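Local coordinates for protein beta-d-glucoside glucohydrolase (Hypocrea jecorina, PDB 3ZYZ) that probably hydrolyses terminal, non-reducing beta-D-glucosyl residues, releasing beta-D-glucose during the breakdown of cellulose, at residues Y160-Q165 with N205-T210; S173-D178 with G546-F551; S199-Y204 with T235-Q240. All blocks are in the same frame, centred on the assembly; numbering follows the deposited sequence. Where two conformers were deposited one is given.

Interaction 1: residues Y160-Q165 with N205-T210. With NAG (2-acetamido-2-deoxy-beta-D-glucopyranose), chain C.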
loop_
_atom_site.group_PDB
_atom_site.type_symbol
_atom_site.label_atom_id
_atom_site.label_comp_id
_atom_site.label_asym_id
_atom_site.label_seq_id
_atom_site.Cartn_x
_atom_site.Cartn_y
_atom_site.Cartn_z
ATOM N N TYR A 160 -1.334 11.559 5.384
ATOM C CA TYR A 160 -2.507 12.384 5.134
ATOM C C TYR A 160 -2.106 13.849 4.980
ATOM O O TYR A 160 -1.896 14.530 5.977
ATOM C CB TYR A 160 -3.489 12.198 6.299
ATOM C CG TYR A 160 -4.820 12.885 6.150
ATOM C CD1 TYR A 160 -5.846 12.304 5.402
ATOM C CD2 TYR A 160 -5.077 14.094 6.795
ATOM C CE1 TYR A 160 -7.077 12.923 5.272
ATOM C CE2 TYR A 160 -6.319 14.720 6.680
ATOM C CZ TYR A 160 -7.310 14.131 5.911
ATOM O OH TYR A 160 -8.543 14.747 5.782
ATOM N N ILE A 161 -2.052 14.371 3.747
ATOM C CA ILE A 161 -2.599 13.747 2.528
ATOM C C ILE A 161 -1.962 14.446 1.315
ATOM O O ILE A 161 -1.416 15.549 1.453
ATOM C CB ILE A 161 -4.158 13.879 2.489
ATOM C CG1 ILE A 161 -4.775 13.044 1.357
ATOM C CG2 ILE A 161 -4.587 15.352 2.434
ATOM C CD1 ILE A 161 -6.280 12.933 1.439
ATOM N N LEU A 162 -2.014 13.797 0.147
ATOM C CA LEU A 162 -1.502 14.334 -1.130
ATOM C C LEU A 162 0.036 14.457 -1.190
ATOM O O LEU A 162 0.580 15.341 -1.868
ATOM C CB LEU A 162 -2.157 15.678 -1.497
ATOM C CG LEU A 162 -3.672 15.871 -1.387
ATOM C CD1 LEU A 162 -4.022 17.324 -1.659
ATOM C CD2 LEU A 162 -4.403 14.949 -2.339
ATOM N N ASN A 163 0.711 13.566 -0.474
ATOM C CA ASN A 163 2.158 13.393 -0.567
ATOM C C ASN A 163 2.471 12.414 -1.717
ATOM O O ASN A 163 2.880 11.279 -1.486
ATOM C CB ASN A 163 2.663 12.896 0.802
ATOM C CG ASN A 163 4.157 12.594 0.839
ATOM O OD1 ASN A 163 4.618 11.874 1.732
ATOM N ND2 ASN A 163 4.910 13.118 -0.120
ATOM N N GLU A 164 2.280 12.869 -2.954
ATOM C CA GLU A 164 2.350 11.993 -4.144
ATOM C C GLU A 164 3.723 11.949 -4.831
ATOM O O GLU A 164 3.872 11.326 -5.896
ATOM C CB GLU A 164 1.249 12.342 -5.156
ATOM C CG GLU A 164 -0.189 12.125 -4.663
ATOM C CD GLU A 164 -0.557 10.658 -4.407
ATOM O OE1 GLU A 164 -0.214 9.752 -5.215
ATOM O OE2 GLU A 164 -1.218 10.407 -3.384
ATOM N N GLN A 165 4.716 12.600 -4.226
ATOM C CA GLN A 165 6.084 12.559 -4.730
ATOM C C GLN A 165 7.062 12.841 -3.612
ATOM O O GLN A 165 6.749 13.567 -2.672
ATOM C CB GLN A 165 6.292 13.582 -5.862
ATOM C CG GLN A 165 6.410 15.062 -5.402
ATOM C CD GLN A 165 6.650 15.997 -6.571
ATOM O OE1 GLN A 165 5.881 16.003 -7.517
ATOM N NE2 GLN A 165 7.737 16.765 -6.525
ATOM N N ASN A 205 3.917 17.629 3.092
ATOM C CA ASN A 205 3.625 18.613 2.056
ATOM C C ASN A 205 2.575 19.615 2.487
ATOM O O ASN A 205 1.961 19.468 3.546
ATOM C CB ASN A 205 3.177 17.905 0.779
ATOM C CG ASN A 205 1.979 17.015 1.007
ATOM O OD1 ASN A 205 2.102 15.907 1.555
ATOM N ND2 ASN A 205 0.803 17.508 0.640
ATOM N N LYS A 206 2.399 20.645 1.668
ATOM C CA LYS A 206 1.318 21.591 1.828
ATOM C C LYS A 206 0.127 21.146 1.004
ATOM O O LYS A 206 0.270 20.411 0.029
ATOM C CB LYS A 206 1.752 22.994 1.411
ATOM C CG LYS A 206 2.715 23.648 2.353
ATOM C CD LYS A 206 3.310 24.910 1.749
ATOM C CE LYS A 206 4.069 25.684 2.804
ATOM N NZ LYS A 206 4.953 26.723 2.225
ATOM N N VAL A 207 -1.057 21.562 1.436
ATOM C CA VAL A 207 -2.290 21.325 0.706
ATOM C C VAL A 207 -2.910 22.712 0.511
ATOM O O VAL A 207 -3.329 23.347 1.493
ATOM C CB VAL A 207 -3.244 20.394 1.488
ATOM C CG1 VAL A 207 -4.591 20.238 0.758
ATOM C CG2 VAL A 207 -2.601 19.020 1.746
ATOM N N ASN A 208 -2.921 23.191 -0.743
ATOM C CA ASN A 208 -3.354 24.555 -1.081
ATOM C C ASN A 208 -2.584 25.630 -0.324
ATOM O O ASN A 208 -3.194 26.560 0.202
ATOM C CB ASN A 208 -4.854 24.768 -0.829
ATOM C CG ASN A 208 -5.730 24.323 -1.983
ATOM O OD1 ASN A 208 -5.440 23.326 -2.670
ATOM N ND2 ASN A 208 -6.827 25.064 -2.198
ATOM N N THR A 209 -1.256 25.506 -0.280
ATOM C CA THR A 209 -0.355 26.445 0.432
ATOM C C THR A 209 -0.252 26.267 1.960
ATOM O O THR A 209 0.545 26.959 2.613
ATOM C CB THR A 209 -0.633 27.963 0.131
ATOM O OG1 THR A 209 -1.808 28.392 0.833
ATOM C CG2 THR A 209 -0.771 28.242 -1.379
ATOM N N THR A 210 -1.029 25.349 2.530
ATOM C CA THR A 210 -1.018 25.132 3.980
ATOM C C THR A 210 -0.409 23.775 4.324
ATOM O O THR A 210 -0.858 22.746 3.832
ATOM C CB THR A 210 -2.441 25.217 4.579
ATOM O OG1 THR A 210 -3.023 26.489 4.266
ATOM C CG2 THR A 210 -2.407 25.036 6.086
HETATM C C1 NAG C . -7.818 24.804 -3.219
HETATM C C2 NAG C . -7.960 24.940 -4.741
HETATM C C3 NAG C . -9.420 24.893 -5.227
HETATM C C4 NAG C . -10.221 23.790 -4.528
HETATM C C5 NAG C . -10.082 23.996 -3.017
HETATM C C6 NAG C . -10.920 23.022 -2.190
HETATM C C7 NAG C . -6.232 26.321 -5.867
HETATM C C8 NAG C . -5.789 27.728 -6.168
HETATM N N2 NAG C . -7.354 26.201 -5.146
HETATM O O3 NAG C . -9.480 24.708 -6.628
HETATM O O4 NAG C . -11.573 23.760 -4.971
HETATM O O5 NAG C . -8.713 23.832 -2.699
HETATM O O6 NAG C . -10.280 21.764 -2.111
HETATM O O7 NAG C . -5.581 25.362 -6.282
#
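N205 gives up more surface to the 160-165 loop than any other residue here, and its amide shows how one side chain can lock a turn beside a strand. ND2 donates to I161 O at 3.1 Å along a nearly straight N-H line (164°), while its other bond runs to K206 O at 3.0 Å. Both acceptors lie close to the plane of the amide, so the group is fixed in rotation. CG stands between the backbone N and the carbonyl carbon (chi1 57°), and the amide reaches the loop with ND2 at I161 O and OD1 3.2 Å from N163 CB. The polar partner of OD1 is S203 OG. N163 itself is the centre of an inverse gamma turn, and the peptide bond leading into I161 is cis, both in the loop that follows strand 154-160.

Beyond the amide the contact becomes apolar. L162 and V207 cross at about a right angle, the CD1 branch of L162 touching V207 CG1 at 3.8 Å. V207 CG2 sits 3.7 Å from I161 O and meets I161 CG2 less closely. Helix 178-194 covers L162 from another direction through L181 and Y185.

V207 also opens a type I' turn that closes at T210, with V207 N bonded to T210 O at 2.7 Å. N208 within that turn carries an N-linked NAG: a glycosylated two-residue beta hairpin, packed through its first strand against a barrel loop.

Interaction 2: residues S173-D178 with G546-F551. With NAG (2-acetamido-2-deoxy-beta-D-glucopyranose), chain C.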
loop_
_atom_site.group_PDB
_atom_site.type_symbol
_atom_site.label_atom_id
_atom_site.label_comp_id
_atom_site.label_asym_id
_atom_site.label_seq_id
_atom_site.Cartn_x
_atom_site.Cartn_y
_atom_site.Cartn_z
ATOM N N SER A 173 3.389 22.306 -2.528
ATOM C CA SER A 173 1.966 22.380 -2.208
ATOM C C SER A 173 1.190 21.552 -3.232
ATOM O O SER A 173 1.348 21.745 -4.450
ATOM C CB SER A 173 1.484 23.841 -2.206
ATOM O OG SER A 173 0.138 23.956 -1.755
ATOM N N SER A 174 0.378 20.622 -2.742
ATOM C CA SER A 174 -0.538 19.841 -3.597
ATOM C C SER A 174 -1.883 20.539 -3.642
ATOM O O SER A 174 -2.529 20.680 -2.612
ATOM C CB SER A 174 -0.718 18.434 -3.036
ATOM O OG SER A 174 0.475 17.669 -3.127
ATOM N N ASN A 175 -2.302 20.984 -4.827
ATOM C CA ASN A 175 -3.447 21.898 -4.948
ATOM C C ASN A 175 -4.671 21.423 -5.775
ATOM O O ASN A 175 -5.182 22.190 -6.600
ATOM C CB ASN A 175 -2.972 23.241 -5.519
ATOM C CG ASN A 175 -1.871 23.885 -4.687
ATOM O OD1 ASN A 175 -1.726 23.602 -3.494
ATOM N ND2 ASN A 175 -1.100 24.765 -5.316
ATOM N N PRO A 176 -5.174 20.197 -5.539
ATOM C CA PRO A 176 -6.286 19.746 -6.398
ATOM C C PRO A 176 -7.595 20.447 -6.072
ATOM O O PRO A 176 -7.699 21.107 -5.037
ATOM C CB PRO A 176 -6.421 18.265 -6.040
ATOM C CG PRO A 176 -6.017 18.193 -4.606
ATOM C CD PRO A 176 -4.895 19.232 -4.455
ATOM N N ASP A 177 -8.598 20.274 -6.931
ATOM C CA ASP A 177 -9.942 20.737 -6.618
ATOM C C ASP A 177 -10.524 19.896 -5.477
ATOM O O ASP A 177 -9.994 18.822 -5.137
ATOM C CB ASP A 177 -10.837 20.678 -7.861
ATOM C CG ASP A 177 -11.008 19.258 -8.377
ATOM O OD1 ASP A 177 -10.014 18.653 -8.823
ATOM O OD2 ASP A 177 -12.122 18.725 -8.299
ATOM N N ASP A 178 -11.612 20.387 -4.893
ATOM C CA ASP A 178 -12.255 19.750 -3.745
ATOM C C ASP A 178 -12.760 18.340 -4.056
ATOM O O ASP A 178 -12.594 17.428 -3.243
ATOM C CB ASP A 178 -13.411 20.617 -3.236
ATOM C CG ASP A 178 -14.101 20.020 -2.026
ATOM O OD1 ASP A 178 -13.562 20.125 -0.908
ATOM O OD2 ASP A 178 -15.196 19.445 -2.193
ATOM N N GLY A 546 8.729 22.170 -9.299
ATOM C CA GLY A 546 8.418 23.479 -8.727
ATOM C C GLY A 546 7.718 23.414 -7.373
ATOM O O GLY A 546 7.592 22.338 -6.775
ATOM N N GLY A 547 7.273 24.571 -6.889
ATOM C CA GLY A 547 6.638 24.675 -5.572
ATOM C C GLY A 547 5.186 24.228 -5.544
ATOM O O GLY A 547 4.583 24.171 -4.471
ATOM N N SER A 548 4.627 23.889 -6.712
ATOM C CA SER A 548 3.197 23.596 -6.839
ATOM C C SER A 548 2.872 22.429 -7.772
ATOM O O SER A 548 3.347 22.393 -8.904
ATOM C CB SER A 548 2.447 24.832 -7.362
ATOM O OG SER A 548 2.337 25.828 -6.359
ATOM N N ASP A 549 2.044 21.497 -7.304
ATOM C CA ASP A 549 1.398 20.534 -8.200
ATOM C C ASP A 549 -0.083 20.861 -8.196
ATOM O O ASP A 549 -0.755 20.707 -7.187
ATOM C CB ASP A 549 1.647 19.081 -7.767
ATOM C CG ASP A 549 1.015 18.053 -8.726
ATOM O OD1 ASP A 549 0.272 18.450 -9.657
ATOM O OD2 ASP A 549 1.257 16.836 -8.534
ATOM N N SER A 550 -0.580 21.335 -9.329
ATOM C CA SER A 550 -1.962 21.775 -9.433
ATOM C C SER A 550 -2.924 20.588 -9.518
ATOM O O SER A 550 -4.154 20.776 -9.506
ATOM C CB SER A 550 -2.130 22.718 -10.643
ATOM O OG SER A 550 -1.761 22.063 -11.858
ATOM N N PHE A 551 -2.373 19.373 -9.589
ATOM C CA PHE A 551 -3.189 18.159 -9.753
ATOM C C PHE A 551 -4.266 18.365 -10.812
ATOM O O PHE A 551 -5.420 17.990 -10.606
ATOM C CB PHE A 551 -3.876 17.763 -8.434
ATOM C CG PHE A 551 -2.998 17.023 -7.462
ATOM C CD1 PHE A 551 -1.855 17.613 -6.932
ATOM C CD2 PHE A 551 -3.356 15.746 -7.028
ATOM C CE1 PHE A 551 -1.047 16.926 -6.011
ATOM C CE2 PHE A 551 -2.578 15.056 -6.106
ATOM C CZ PHE A 551 -1.406 15.647 -5.598
HETATM C C1 NAG C . -7.818 24.804 -3.219
HETATM C C2 NAG C . -7.960 24.940 -4.741
HETATM C C3 NAG C . -9.420 24.893 -5.227
HETATM C C4 NAG C . -10.221 23.790 -4.528
HETATM C C5 NAG C . -10.082 23.996 -3.017
HETATM C C6 NAG C . -10.920 23.022 -2.190
HETATM C C7 NAG C . -6.232 26.321 -5.867
HETATM C C8 NAG C . -5.789 27.728 -6.168
HETATM N N2 NAG C . -7.354 26.201 -5.146
HETATM O O3 NAG C . -9.480 24.708 -6.628
HETATM O O4 NAG C . -11.573 23.760 -4.971
HETATM O O5 NAG C . -8.713 23.832 -2.699
HETATM O O6 NAG C . -10.280 21.764 -2.111
HETATM O O7 NAG C . -5.581 25.362 -6.282
HETATM O O HOH W 1 -7.607 18.636 -9.254
#
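D549 O accepts the amide of N175 at 2.8 Å, with N175 N nearly in line with the carbonyl bond. The D549 amide in turn donates to S173 O at 2.9 Å, so D549 grips the residues on both sides of S174, the pattern expected of parallel strands. A third bond, S173 N to G547 O at 2.9 Å, extends the ladder.

Past the strands the side chains take over. F551, with CG anti to its own carbonyl carbon (chi1 -80°), turns its ring back along S173-D178. P176 lies side by side with it, CB to F551 CB at 3.5 Å, and P176 CD sits over one ring face, offset toward the rim. S174 OG approaches F551 CE1 obliquely at 3.3 Å, its hydrogen bond going to L162 O. K119 makes a cation-pi contact with F551 and a salt bridge to D549 OD2.

D549 OD1 accepts from F551 N at 2.8 Å, met from above the carboxylate plane. D178 N makes a weak hydrogen bond to O4 of the NAG carried by N208. The result is a short parallel beta ladder, ended by an Asx turn, through which the C-terminal family region adds an edge strand to a sheet of the N-terminal one.

Interaction 3: residues S199-Y204 with T235-Q240. With BGC (beta-D-glucopyranose), chain D.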
loop_
_atom_site.group_PDB
_atom_site.type_symbol
_atom_site.label_atom_id
_atom_site.label_comp_id
_atom_site.label_asym_id
_atom_site.label_seq_id
_atom_site.Cartn_x
_atom_site.Cartn_y
_atom_site.Cartn_z
ATOM N N SER A 199 -5.040 5.827 14.691
ATOM C CA SER A 199 -4.301 7.045 14.429
ATOM C C SER A 199 -4.171 7.302 12.934
ATOM O O SER A 199 -4.294 6.378 12.116
ATOM C CB SER A 199 -2.919 6.966 15.082
ATOM O OG SER A 199 -2.191 8.162 14.884
ATOM N N VAL A 200 -3.938 8.564 12.601
ATOM C CA VAL A 200 -3.704 9.011 11.245
ATOM C C VAL A 200 -2.464 9.895 11.340
ATOM O O VAL A 200 -2.318 10.665 12.304
ATOM C CB VAL A 200 -4.900 9.797 10.695
ATOM C CG1 VAL A 200 -4.508 10.604 9.458
ATOM C CG2 VAL A 200 -6.090 8.837 10.377
ATOM N N MET A 201 -1.559 9.775 10.377
ATOM C CA MET A 201 -0.373 10.643 10.355
ATOM C C MET A 201 -0.459 11.709 9.257
ATOM O O MET A 201 -0.573 11.368 8.075
ATOM C CB MET A 201 0.889 9.809 10.158
ATOM C CG MET A 201 2.193 10.612 10.197
ATOM S SD MET A 201 3.582 9.625 9.605
ATOM C CE MET A 201 3.717 8.375 10.889
ATOM N N CYS A 202 -0.377 12.989 9.630
ATOM C CA CYS A 202 -0.428 14.065 8.621
ATOM C C CYS A 202 0.910 14.216 7.917
ATOM O O CYS A 202 1.954 13.974 8.516
ATOM C CB CYS A 202 -0.936 15.396 9.191
ATOM S SG CYS A 202 -0.152 15.986 10.693
ATOM N N SER A 203 0.873 14.597 6.641
ATOM C CA SER A 203 2.057 14.541 5.784
ATOM C C SER A 203 2.977 15.764 5.861
ATOM O O SER A 203 2.684 16.745 6.550
ATOM C CB SER A 203 1.647 14.278 4.325
ATOM O OG SER A 203 0.774 15.289 3.855
ATOM N N TYR A 204 4.076 15.669 5.118
ATOM C CA TYR A 204 5.111 16.697 4.986
ATOM C C TYR A 204 4.731 17.884 4.112
ATOM O O TYR A 204 5.198 18.999 4.342
ATOM C CB TYR A 204 6.369 16.074 4.368
ATOM C CG TYR A 204 7.260 15.380 5.367
ATOM C CD1 TYR A 204 7.783 16.079 6.465
ATOM C CD2 TYR A 204 7.597 14.027 5.218
ATOM C CE1 TYR A 204 8.606 15.457 7.383
ATOM C CE2 TYR A 204 8.419 13.391 6.142
ATOM C CZ TYR A 204 8.920 14.118 7.223
ATOM O OH TYR A 204 9.727 13.512 8.147
ATOM N N THR A 235 1.917 13.990 13.655
ATOM C CA THR A 235 2.700 14.536 12.558
ATOM C C THR A 235 3.559 13.461 11.923
ATOM O O THR A 235 3.904 12.467 12.572
ATOM C CB THR A 235 3.667 15.655 13.036
ATOM O OG1 THR A 235 4.560 15.113 14.008
ATOM C CG2 THR A 235 2.920 16.838 13.641
ATOM N N ASP A 236 3.915 13.655 10.657
ATOM C CA ASP A 236 5.050 12.937 10.120
ATOM C C ASP A 236 6.271 13.533 10.842
ATOM O O ASP A 236 6.144 14.530 11.563
ATOM C CB ASP A 236 5.144 13.050 8.594
ATOM C CG ASP A 236 5.912 11.875 7.975
ATOM O OD1 ASP A 236 6.880 11.363 8.610
ATOM O OD2 ASP A 236 5.534 11.448 6.868
ATOM N N TRP A 237 7.430 12.903 10.702
ATOM C CA TRP A 237 8.576 13.234 11.561
ATOM C C TRP A 237 9.159 14.621 11.290
ATOM O O TRP A 237 9.837 14.845 10.287
ATOM C CB TRP A 237 9.631 12.119 11.512
ATOM C CG TRP A 237 9.572 11.152 12.707
ATOM C CD1 TRP A 237 10.621 10.754 13.477
ATOM C CD2 TRP A 237 8.414 10.491 13.243
ATOM N NE1 TRP A 237 10.201 9.881 14.446
ATOM C CE2 TRP A 237 8.846 9.713 14.337
ATOM C CE3 TRP A 237 7.055 10.485 12.910
ATOM C CZ2 TRP A 237 7.968 8.935 15.103
ATOM C CZ3 TRP A 237 6.180 9.703 13.667
ATOM C CH2 TRP A 237 6.643 8.936 14.751
ATOM N N ASN A 238 8.884 15.541 12.217
ATOM C CA ASN A 238 9.216 16.975 12.104
ATOM C C ASN A 238 8.457 17.663 10.967
ATOM O O ASN A 238 8.976 18.538 10.283
ATOM C CB ASN A 238 10.725 17.227 12.004
ATOM C CG ASN A 238 11.083 18.698 12.220
ATOM O OD1 ASN A 238 10.806 19.262 13.269
ATOM N ND2 ASN A 238 11.679 19.325 11.209
ATOM N N ALA A 239 7.204 17.252 10.791
ATOM C CA ALA A 239 6.318 17.824 9.802
ATOM C C ALA A 239 5.529 18.984 10.410
ATOM O O ALA A 239 4.753 19.641 9.710
ATOM C CB ALA A 239 5.375 16.749 9.272
ATOM N N GLN A 240 5.724 19.223 11.712
ATOM C CA GLN A 240 5.072 20.329 12.432
ATOM C C GLN A 240 5.812 21.650 12.205
ATOM O O GLN A 240 7.045 21.694 12.242
ATOM C CB GLN A 240 5.030 20.012 13.924
ATOM C CG GLN A 240 4.160 20.935 14.767
ATOM C CD GLN A 240 4.131 20.507 16.233
ATOM O OE1 GLN A 240 5.014 19.787 16.697
ATOM N NE2 GLN A 240 3.109 20.946 16.961
HETATM C C2 BGC D . 8.245 9.011 7.134
HETATM C C3 BGC D . 7.135 8.265 7.839
HETATM C C4 BGC D . 7.744 7.499 9.001
HETATM C C5 BGC D . 8.515 8.446 9.939
HETATM C C6 BGC D . 9.151 7.720 11.122
HETATM C C1 BGC D . 9.073 9.867 8.113
HETATM O O1 BGC D . 10.183 10.418 7.441
HETATM O O2 BGC D . 7.637 9.794 6.132
HETATM O O3 BGC D . 6.539 7.391 6.902
HETATM O O4 BGC D . 6.738 6.782 9.681
HETATM O O5 BGC D . 9.546 9.100 9.213
HETATM O O6 BGC D . 10.243 6.952 10.658
HETATM O O HOH W 2 2.878 19.338 7.599
HETATM O O HOH W 3 6.463 19.472 6.817
HETATM O O HOH W 4 4.602 12.699 4.576
#
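Strands 199-202 and 232-235 run parallel and meet at a bridge between C202 and T235, with helix 216-226 in the connection between them: a beta-alpha-beta crossover in the TIM-barrel-like domain of family 3 glycosidases. D236 N donates to C202 O at 2.9 Å, carrying the pairing just beyond the strand. The chain then folds into a type II turn from D236 to A239, closed by A239 N to D236 O. C202 points to the same face of the sheet as T235, and its SG is tied to C213 in a disulfide.

Y204 buries the most surface in this contact. The CB of D236 lies almost over the centre of its ring, a CH-pi contact 4.1 Å from the centroid, and the D236 carboxylate stacks on the ring with planes 25° apart. At the edge of the ring, OH donates a short 2.5 Å bond to W237 O, with a C=O...O angle of 125°, pinning the phenol to the turn. A239 CB packs against Y204 CD1 at 3.8 Å.

M201 fills the other flank of D236. Its chain extends with CG anti to the backbone N and then bends at chi3 (-67°), bringing SD to 3.6 Å from D236 CG and CE toward W237 CZ3. The indole holds BGC C6 over the centre of one face, and V43 O takes its NE1. D61, R125, K158, H159 and E441 also hydrogen-bond to the same glucose. D236 OD2 accepts from BGC O2 at 2.8 Å, and a water donates to that same D236 OD2 at 2.8 Å and accepts from Y204 N.

In the fold
The three contacts lie on one side of the chain's centre. Along the chain the segments run 160-165, 173-178, 199-204, 205-210, 235-240 and, much later, 546-551; interaction 1 crosses each of the others, whereas interaction 3 is nested within the loop closed by interaction 2. Interactions 1 and 2, with centres about 8 Å apart, share a four-strand sheet in which 173-174 lies between 206-207 and 548-549, and both touch the same NAG. Interactions 1 and 3, about 11 Å between centres, meet in the barrel sheet, where strand 154-160 pairs with 199-202. Interactions 2 and 3 do not touch, their centres being about 19 Å apart. Interaction 1 thus lies between the glucose-binding end of the barrel and the seam with the C-terminal family region.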